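Long-range contacts in fucose-binding lectin (Kordia periserrulae, PDB 6HTN), which binds fucose, as a beta-propeller lectin that holds methyl alpha-L-fucopyranoside in its pockets: residues Gly53-Leu58 against Arg67-Gly72; Ala48-Gly53 against Ala99-Ala104. All coordinates share one frame; numbering follows the deposited sequence.

Contact 1: residues Gly53-Leu58 against Arg67-Gly72; sequences GATSWL and RVYAIG. With MFU (methyl alpha-L-fucopyranoside), chain H.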
ATOM      1  N   GLY A  53     -11.392   7.657   5.143  1.00 18.40           N
ATOM      2  CA  GLY A  53     -12.778   7.358   4.768  1.00 19.26           C
ATOM      3  C   GLY A  53     -13.669   8.429   5.361  1.00 18.22           C
ATOM      4  O   GLY A  53     -13.308   9.006   6.394  1.00 21.87           O
ATOM      5  N   ALA A  54     -14.741   8.736   4.675  1.00 15.82           N
ATOM      6  CA  ALA A  54     -15.621   9.809   5.150  1.00 16.83           C
ATOM      7  C   ALA A  54     -17.081   9.404   5.025  1.00 16.94           C
ATOM      8  O   ALA A  54     -17.458   8.743   4.021  1.00 19.94           O
ATOM      9  CB  ALA A  54     -15.320  11.060   4.360  1.00 18.75           C
ATOM     10  N   THR A  55     -17.883   9.965   5.912  1.00 16.81           N
ATOM     11  CA  THR A  55     -19.355   9.839   5.832  1.00 17.26           C
ATOM     12  C   THR A  55     -19.931  11.172   6.329  1.00 18.95           C
ATOM     13  O   THR A  55     -19.247  11.900   7.069  1.00 19.49           O
ATOM     14  CB  THR A  55     -19.837   8.604   6.618  1.00 16.99           C
ATOM     15  OG1 THR A  55     -21.216   8.416   6.218  1.00 19.17           O
ATOM     16  CG2 THR A  55     -19.648   8.714   8.098  1.00 18.08           C
ATOM     17  N   SER A  56     -21.171  11.459   5.974  1.00 18.75           N
ATOM     18  CA  SER A  56     -21.813  12.708   6.431  1.00 17.67           C
ATOM     19  C   SER A  56     -23.310  12.507   6.476  1.00 19.79           C
ATOM     20  O   SER A  56     -23.828  11.591   5.824  1.00 19.53           O
ATOM     21  CB  SER A  56     -21.433  13.846   5.514  1.00 17.52           C
ATOM     22  OG  SER A  56     -21.893  13.657   4.202  1.00 18.45           O
ATOM     23  N   TRP A  57     -23.988  13.356   7.230  1.00 20.16           N
ATOM     24  CA  TRP A  57     -25.475  13.312   7.274  1.00 18.88           C
ATOM     25  C   TRP A  57     -25.975  14.731   7.554  1.00 21.22           C
ATOM     26  O   TRP A  57     -25.298  15.496   8.236  1.00 20.84           O
ATOM     27  CB  TRP A  57     -25.952  12.348   8.341  1.00 18.65           C
ATOM     28  CG  TRP A  57     -25.620  12.701   9.752  1.00 21.01           C
ATOM     29  CD1 TRP A  57     -26.412  13.363  10.648  1.00 19.84           C
ATOM     30  CD2 TRP A  57     -24.413  12.411  10.449  1.00 19.50           C
ATOM     31  NE1 TRP A  57     -25.810  13.459  11.851  1.00 21.85           N
ATOM     32  CE2 TRP A  57     -24.561  12.877  11.778  1.00 19.84           C
ATOM     33  CE3 TRP A  57     -23.228  11.752  10.114  1.00 21.76           C
ATOM     34  CZ2 TRP A  57     -23.577  12.757  12.740  1.00 20.90           C
ATOM     35  CZ3 TRP A  57     -22.274  11.608  11.093  1.00 19.89           C
ATOM     36  CH2 TRP A  57     -22.428  12.102  12.383  1.00 20.08           C
ATOM     37  N   LEU A  58     -27.210  14.965   7.131  1.00 23.14           N
ATOM     38  CA  LEU A  58     -27.920  16.244   7.406  1.00 25.38           C
ATOM     39  C   LEU A  58     -28.875  16.047   8.558  1.00 28.62           C
ATOM     40  O   LEU A  58     -29.669  15.062   8.489  1.00 31.02           O
ATOM     41  CB  LEU A  58     -28.702  16.635   6.166  1.00 28.15           C
ATOM     42  CG  LEU A  58     -27.892  17.258   5.042  1.00 27.56           C
ATOM     43  CD1 LEU A  58     -28.712  17.284   3.764  1.00 29.41           C
ATOM     44  CD2 LEU A  58     -27.388  18.660   5.474  1.00 28.39           C
ATOM     45  N   ARG A  67     -17.907  12.918   9.415  1.00 16.95           N
ATOM     46  CA  ARG A  67     -16.965  12.110  10.179  1.00 18.46           C
ATOM     47  C   ARG A  67     -15.939  11.537   9.203  1.00 18.85           C
ATOM     48  O   ARG A  67     -16.317  10.998   8.161  1.00 17.40           O
ATOM     49  CB  ARG A  67     -17.699  10.986  10.922  1.00 17.06           C
ATOM     50  CG  ARG A  67     -18.705  11.457  11.964  1.00 18.22           C
ATOM     51  CD  ARG A  67     -18.026  12.088  13.141  1.00 21.38           C
ATOM     52  NE  ARG A  67     -18.978  12.505  14.199  1.00 20.11           N
ATOM     53  CZ  ARG A  67     -19.618  13.659  14.208  1.00 20.54           C
ATOM     54  NH1 ARG A  67     -19.490  14.555  13.237  1.00 20.27           N
ATOM     55  NH2 ARG A  67     -20.428  13.905  15.233  1.00 20.48           N
ATOM     56  N   VAL A  68     -14.674  11.691   9.559  1.00 18.83           N
ATOM     57  CA  VAL A  68     -13.526  11.265   8.726  1.00 18.77           C
ATOM     58  C   VAL A  68     -12.688  10.327   9.581  1.00 15.67           C
ATOM     59  O   VAL A  68     -12.438  10.607  10.757  1.00 16.82           O
ATOM     60  CB  VAL A  68     -12.710  12.524   8.301  1.00 20.58           C
ATOM     61  CG1 VAL A  68     -11.487  12.194   7.553  1.00 24.72           C
ATOM     62  CG2 VAL A  68     -13.551  13.458   7.498  1.00 21.27           C
ATOM     63  N   TYR A  69     -12.253   9.219   8.994  1.00 18.21           N
ATOM     64  CA  TYR A  69     -11.526   8.131   9.673  1.00 17.58           C
ATOM     65  C   TYR A  69     -10.227   7.815   8.936  1.00 16.60           C
ATOM     66  O   TYR A  69     -10.250   7.573   7.724  1.00 18.11           O
ATOM     67  CB  TYR A  69     -12.424   6.876   9.762  1.00 14.56           C
ATOM     68  CG  TYR A  69     -13.726   7.105  10.492  1.00 13.99           C
ATOM     69  CD1 TYR A  69     -13.771   7.031  11.875  1.00 16.25           C
ATOM     70  CD2 TYR A  69     -14.854   7.515   9.802  1.00 16.68           C
ATOM     71  CE1 TYR A  69     -14.954   7.312  12.553  1.00 18.17           C
ATOM     72  CE2 TYR A  69     -16.026   7.820  10.463  1.00 15.96           C
ATOM     73  CZ  TYR A  69     -16.070   7.737  11.844  1.00 18.45           C
ATOM     74  OH  TYR A  69     -17.216   8.100  12.513  1.00 18.31           O
ATOM     75  N   ALA A  70      -9.123   7.834   9.656  1.00 17.10           N
ATOM     76  CA  ALA A  70      -7.802   7.557   9.096  1.00 15.75           C
ATOM     77  C   ALA A  70      -6.988   6.799  10.107  1.00 17.94           C
ATOM     78  O   ALA A  70      -7.422   6.618  11.232  1.00 18.83           O
ATOM     79  CB  ALA A  70      -7.098   8.852   8.708  1.00 17.55           C
ATOM     80  N   ILE A  71      -5.818   6.344   9.710  1.00 17.56           N
ATOM     81  CA  ILE A  71      -4.840   5.754  10.651  1.00 17.33           C
ATOM     82  C   ILE A  71      -3.909   6.867  11.134  1.00 17.42           C
ATOM     83  O   ILE A  71      -3.304   7.563  10.313  1.00 18.18           O
ATOM     84  CB  ILE A  71      -4.077   4.594  10.013  1.00 17.93           C
ATOM     85  CG1 ILE A  71      -5.014   3.564   9.371  1.00 19.85           C
ATOM     86  CG2 ILE A  71      -3.170   3.972  11.073  1.00 19.58           C
ATOM     87  CD1 ILE A  71      -6.145   3.127  10.270  1.00 20.95           C
ATOM     88  N   GLY A  72      -3.841   7.042  12.451  1.00 17.97           N
ATOM     89  CA  GLY A  72      -2.948   8.076  12.997  1.00 18.73           C
ATOM     90  C   GLY A  72      -1.502   7.600  13.061  1.00 21.55           C
ATOM     91  O   GLY A  72      -1.202   6.464  12.743  1.00 19.28           O
TER
HETATM   92  C1  MFU H 202     -19.424  12.230  18.564  1.00 21.88           C
HETATM   93  C2  MFU H 202     -18.179  11.358  18.414  1.00 19.05           C
HETATM   94  C3  MFU H 202     -18.632   9.907  18.271  1.00 21.24           C
HETATM   95  C4  MFU H 202     -19.518   9.783  17.072  1.00 19.71           C
HETATM   96  C5  MFU H 202     -20.754  10.698  17.294  1.00 20.36           C
HETATM   97  C6  MFU H 202     -21.693  10.636  16.115  1.00 18.88           C
HETATM   98  O1  MFU H 202     -19.996  11.861  19.831  1.00 25.44           O
HETATM   99  O2  MFU H 202     -17.381  11.549  19.586  1.00 22.62           O
HETATM  100  O3  MFU H 202     -17.472   9.071  18.208  1.00 22.00           O
HETATM  101  O4  MFU H 202     -18.901  10.216  15.866  1.00 20.81           O
HETATM  102  O5  MFU H 202     -20.252  12.089  17.424  1.00 21.28           O
HETATM  103  CM  MFU H 202     -21.216  12.612  19.974  1.00 30.02           C

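Contact 2: residues Ala48-Gly53 against Ala99-Ala104; sequences AISGAG and ASTPDA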
ATOM      1  N   ALA A  48      -1.569  11.982   9.622  1.00 18.45           N
ATOM      2  CA  ALA A  48      -2.062  10.592   9.502  1.00 17.63           C
ATOM      3  C   ALA A  48      -1.063   9.808   8.663  1.00 20.11           C
ATOM      4  O   ALA A  48      -0.107  10.417   8.100  1.00 19.50           O
ATOM      5  CB  ALA A  48      -3.435  10.592   8.888  1.00 18.54           C
ATOM      6  N   ILE A  49      -1.260   8.511   8.561  1.00 18.50           N
ATOM      7  CA  ILE A  49      -0.367   7.625   7.765  1.00 18.47           C
ATOM      8  C   ILE A  49      -1.183   6.802   6.766  1.00 18.98           C
ATOM      9  O   ILE A  49      -0.626   5.906   6.106  1.00 21.32           O
ATOM     10  CB  ILE A  49       0.475   6.716   8.664  1.00 16.85           C
ATOM     11  CG1 ILE A  49      -0.363   5.687   9.447  1.00 18.86           C
ATOM     12  CG2 ILE A  49       1.346   7.567   9.580  1.00 19.99           C
ATOM     13  CD1 ILE A  49       0.465   4.734  10.259  1.00 21.59           C
ATOM     14  N   SER A  50      -2.465   7.099   6.635  1.00 18.34           N
ATOM     15  CA  SER A  50      -3.321   6.511   5.591  1.00 19.36           C
ATOM     16  C   SER A  50      -4.157   7.617   4.959  1.00 20.39           C
ATOM     17  O   SER A  50      -4.204   8.713   5.496  1.00 21.13           O
ATOM     18  CB  SER A  50      -4.194   5.415   6.160  1.00 20.38           C
ATOM     19  OG  SER A  50      -5.254   6.008   6.921  1.00 19.52           O
ATOM     20  N   GLY A  51      -4.872   7.202   3.928  1.00 21.89           N
ATOM     21  CA  GLY A  51      -5.997   8.001   3.441  1.00 23.04           C
ATOM     22  C   GLY A  51      -7.110   8.010   4.452  1.00 19.39           C
ATOM     23  O   GLY A  51      -7.020   7.454   5.541  1.00 21.14           O
ATOM     24  N   ALA A  52      -8.208   8.651   4.094  1.00 20.26           N
ATOM     25  CA  ALA A  52      -9.322   8.847   5.020  1.00 22.06           C
ATOM     26  C   ALA A  52     -10.603   8.338   4.370  1.00 22.03           C
ATOM     27  O   ALA A  52     -10.796   8.483   3.161  1.00 31.79           O
ATOM     28  CB  ALA A  52      -9.392  10.291   5.380  1.00 22.88           C
ATOM     29  N   GLY A  53     -11.392   7.657   5.143  1.00 18.40           N
ATOM     30  CA  GLY A  53     -12.778   7.358   4.768  1.00 19.26           C
ATOM     31  C   GLY A  53     -13.669   8.429   5.361  1.00 18.22           C
ATOM     32  O   GLY A  53     -13.308   9.006   6.394  1.00 21.87           O
ATOM     33  N   ALA A  99      -4.895  -1.128  10.000  1.00 20.24           N
ATOM     34  CA  ALA A  99      -3.823  -1.505   9.084  1.00 21.40           C
ATOM     35  C   ALA A  99      -4.221  -1.188   7.650  1.00 27.15           C
ATOM     36  O   ALA A  99      -3.556  -1.619   6.770  1.00 27.11           O
ATOM     37  CB  ALA A  99      -3.526  -2.972   9.332  1.00 23.30           C
ATOM     38  N   SER A 100      -5.329  -0.489   7.462  1.00 24.55           N
ATOM     39  CA  SER A 100      -5.906  -0.184   6.148  1.00 23.30           C
ATOM     40  C   SER A 100      -6.629   1.164   6.261  1.00 20.55           C
ATOM     41  O   SER A 100      -7.028   1.484   7.331  1.00 22.19           O
ATOM     42  CB  SER A 100      -6.770  -1.342   5.648  1.00 23.97           C
ATOM     43  OG  SER A 100      -7.920  -1.545   6.494  1.00 21.56           O
ATOM     44  N   THR A 101      -6.795   1.858   5.159  1.00 20.45           N
ATOM     45  CA  THR A 101      -7.574   3.100   5.079  1.00 21.18           C
ATOM     46  C   THR A 101      -8.992   2.721   5.451  1.00 17.51           C
ATOM     47  O   THR A 101      -9.601   1.932   4.739  1.00 19.21           O
ATOM     48  CB  THR A 101      -7.525   3.756   3.712  1.00 24.26           C
ATOM     49  OG1 THR A 101      -6.176   4.150   3.438  1.00 27.80           O
ATOM     50  CG2 THR A 101      -8.445   4.952   3.635  1.00 23.40           C
ATOM     51  N   PRO A 102      -9.568   3.291   6.523  1.00 17.33           N
ATOM     52  CA  PRO A 102     -10.892   2.834   6.945  1.00 16.29           C
ATOM     53  C   PRO A 102     -11.962   3.222   5.947  1.00 18.61           C
ATOM     54  O   PRO A 102     -11.866   4.264   5.242  1.00 18.04           O
ATOM     55  CB  PRO A 102     -11.132   3.578   8.256  1.00 17.26           C
ATOM     56  CG  PRO A 102      -9.741   3.895   8.776  1.00 17.48           C
ATOM     57  CD  PRO A 102      -8.935   4.140   7.549  1.00 18.15           C
ATOM     58  N   ASP A 103     -12.977   2.368   5.869  1.00 16.13           N
ATOM     59  CA  ASP A 103     -14.234   2.682   5.176  1.00 17.32           C
ATOM     60  C   ASP A 103     -15.275   3.061   6.223  1.00 17.84           C
ATOM     61  O   ASP A 103     -15.227   2.543   7.338  1.00 17.21           O
ATOM     62  CB  ASP A 103     -14.771   1.461   4.417  1.00 19.10           C
ATOM     63  CG  ASP A 103     -13.985   1.163   3.146  1.00 23.94           C
ATOM     64  OD1 ASP A 103     -13.632   2.113   2.423  1.00 27.04           O
ATOM     65  OD2 ASP A 103     -13.698  -0.066   2.914  1.00 24.06           O
ATOM     66  N   ALA A 104     -16.207   3.904   5.837  1.00 16.69           N
ATOM     67  CA  ALA A 104     -17.271   4.305   6.780  1.00 16.13           C
ATOM     68  C   ALA A 104     -18.572   4.534   6.030  1.00 14.98           C
ATOM     69  O   ALA A 104     -18.568   4.947   4.870  1.00 17.92           O
ATOM     70  CB  ALA A 104     -16.906   5.555   7.516  1.00 17.47           C
TER

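Contact 1: residues Gly53-Leu58 against Arg67-Gly72
Gly53-Leu58 and Arg67-Gly72 pair as the first two antiparallel strands of a four-stranded propeller blade, their axes 4.7 Å apart at the closest. Two hydrogen-bonded pairs, Gly53 with Tyr69 and Thr55 with Arg67, flank the non-hydrogen-bonded pair Ala54 with Val68. Four backbone bonds close this ladder; that from Arg67 N to Thr55 O, 2.9 Å, is almost straight at the hydrogen (175°). Ala54 CB and Val68 CG2 meet loosely on one face of the sheet, 4.3 Å apart. Thr55, Arg67 and Tyr69 share the other face. There Thr55 CG2 lies 4.1 Å from Arg67 CB and at the edge of the Tyr69 ring, while its OG1 bonds to Ser106. Trp57 turns the edge of its six-membered ring to the Arg67 chain: CZ3 is 3.7 Å from Arg67 CG, which lies near the ring plane, and CH2 stands over the centre of one guanidinium face, 3.7 Å from Arg67 CZ. The two planes are turned 58° apart, so this is no flat stack. A bend at chi2 (-69°) brings the guanidinium face under Trp57 CH2 and its N-H groups on to the sugar, where Arg67 NE gives a 2.8 Å hydrogen bond to O4 of the fucoside and NH2 one of 2.9 Å to O5. Arg67 NH2 also forms a salt bridge with Asp83, and Tyr69 OH bonds to Glu79, which also hydrogen-bonds the fucoside. Beyond the hairpin, strand 77-82 continues the sheet, while Arg67 and Tyr69 pack on Ile116 of strand 114-121 in the next blade.

Contact 2: residues Ala48-Gly53 against Ala99-Ala104
Gly51-Gly53 runs beside Thr101-Asp103 without any ladder of backbone bonds, the CA atoms of Gly51 and Thr101 lying 5.4 Å apart and those of Gly53 and Asp103 4.9 Å. In this beta-propeller each segment leads into the first strand of a blade, strand 53-58 or strand 103-108, so the contact joins two successive blades at corresponding places. Thr101 does most of the touching. Its CG2, anti to the backbone N, comes up against the Gly51 peptide, 3.4 Å from Gly51 C, and its OG1 lies 3.6 Å from Ser50 CB. The same OG1 accepts a weak, bent hydrogen bond from Gly51 N. Ser50 OG turns back on its own segment, giving a 2.7 Å hydrogen bond to a lone pair of Gly51 O, in the carbonyl plane; it also bonds to Ile71 N, fixing the hydroxyl between loop and strand. Pro102 CD approaches this serine, while Val118 packs against the proline ring. Asp103 CB points away from 48-53, and its OD2 bonds to Gly2 N of a neighbouring subunit. At the strand entrance the backbones come close enough for Gly53 CA to make a CH...O contact with Pro102 O, 3.3 Å away.

In the fold
Contacts 1 and 2 share Gly53, which bonds to Tyr69 within its own blade in contact 1 and faces the loop leading into the next blade in contact 2. Their centres are 9 Å apart, and contact 1 is nested inside the loop that contact 2 closes. Ile71 ties them further: besides its link to Ser50, its O lies 2.9 Å from Ile49 N, a probable hydrogen bond. The fucoside belongs to the contact 1 side, where Glu79, Ala91 N and Trp137 NE1 join Arg67 in binding it. Trp137 comes from the following blade, so the pocket, like contact 2, spans two blades.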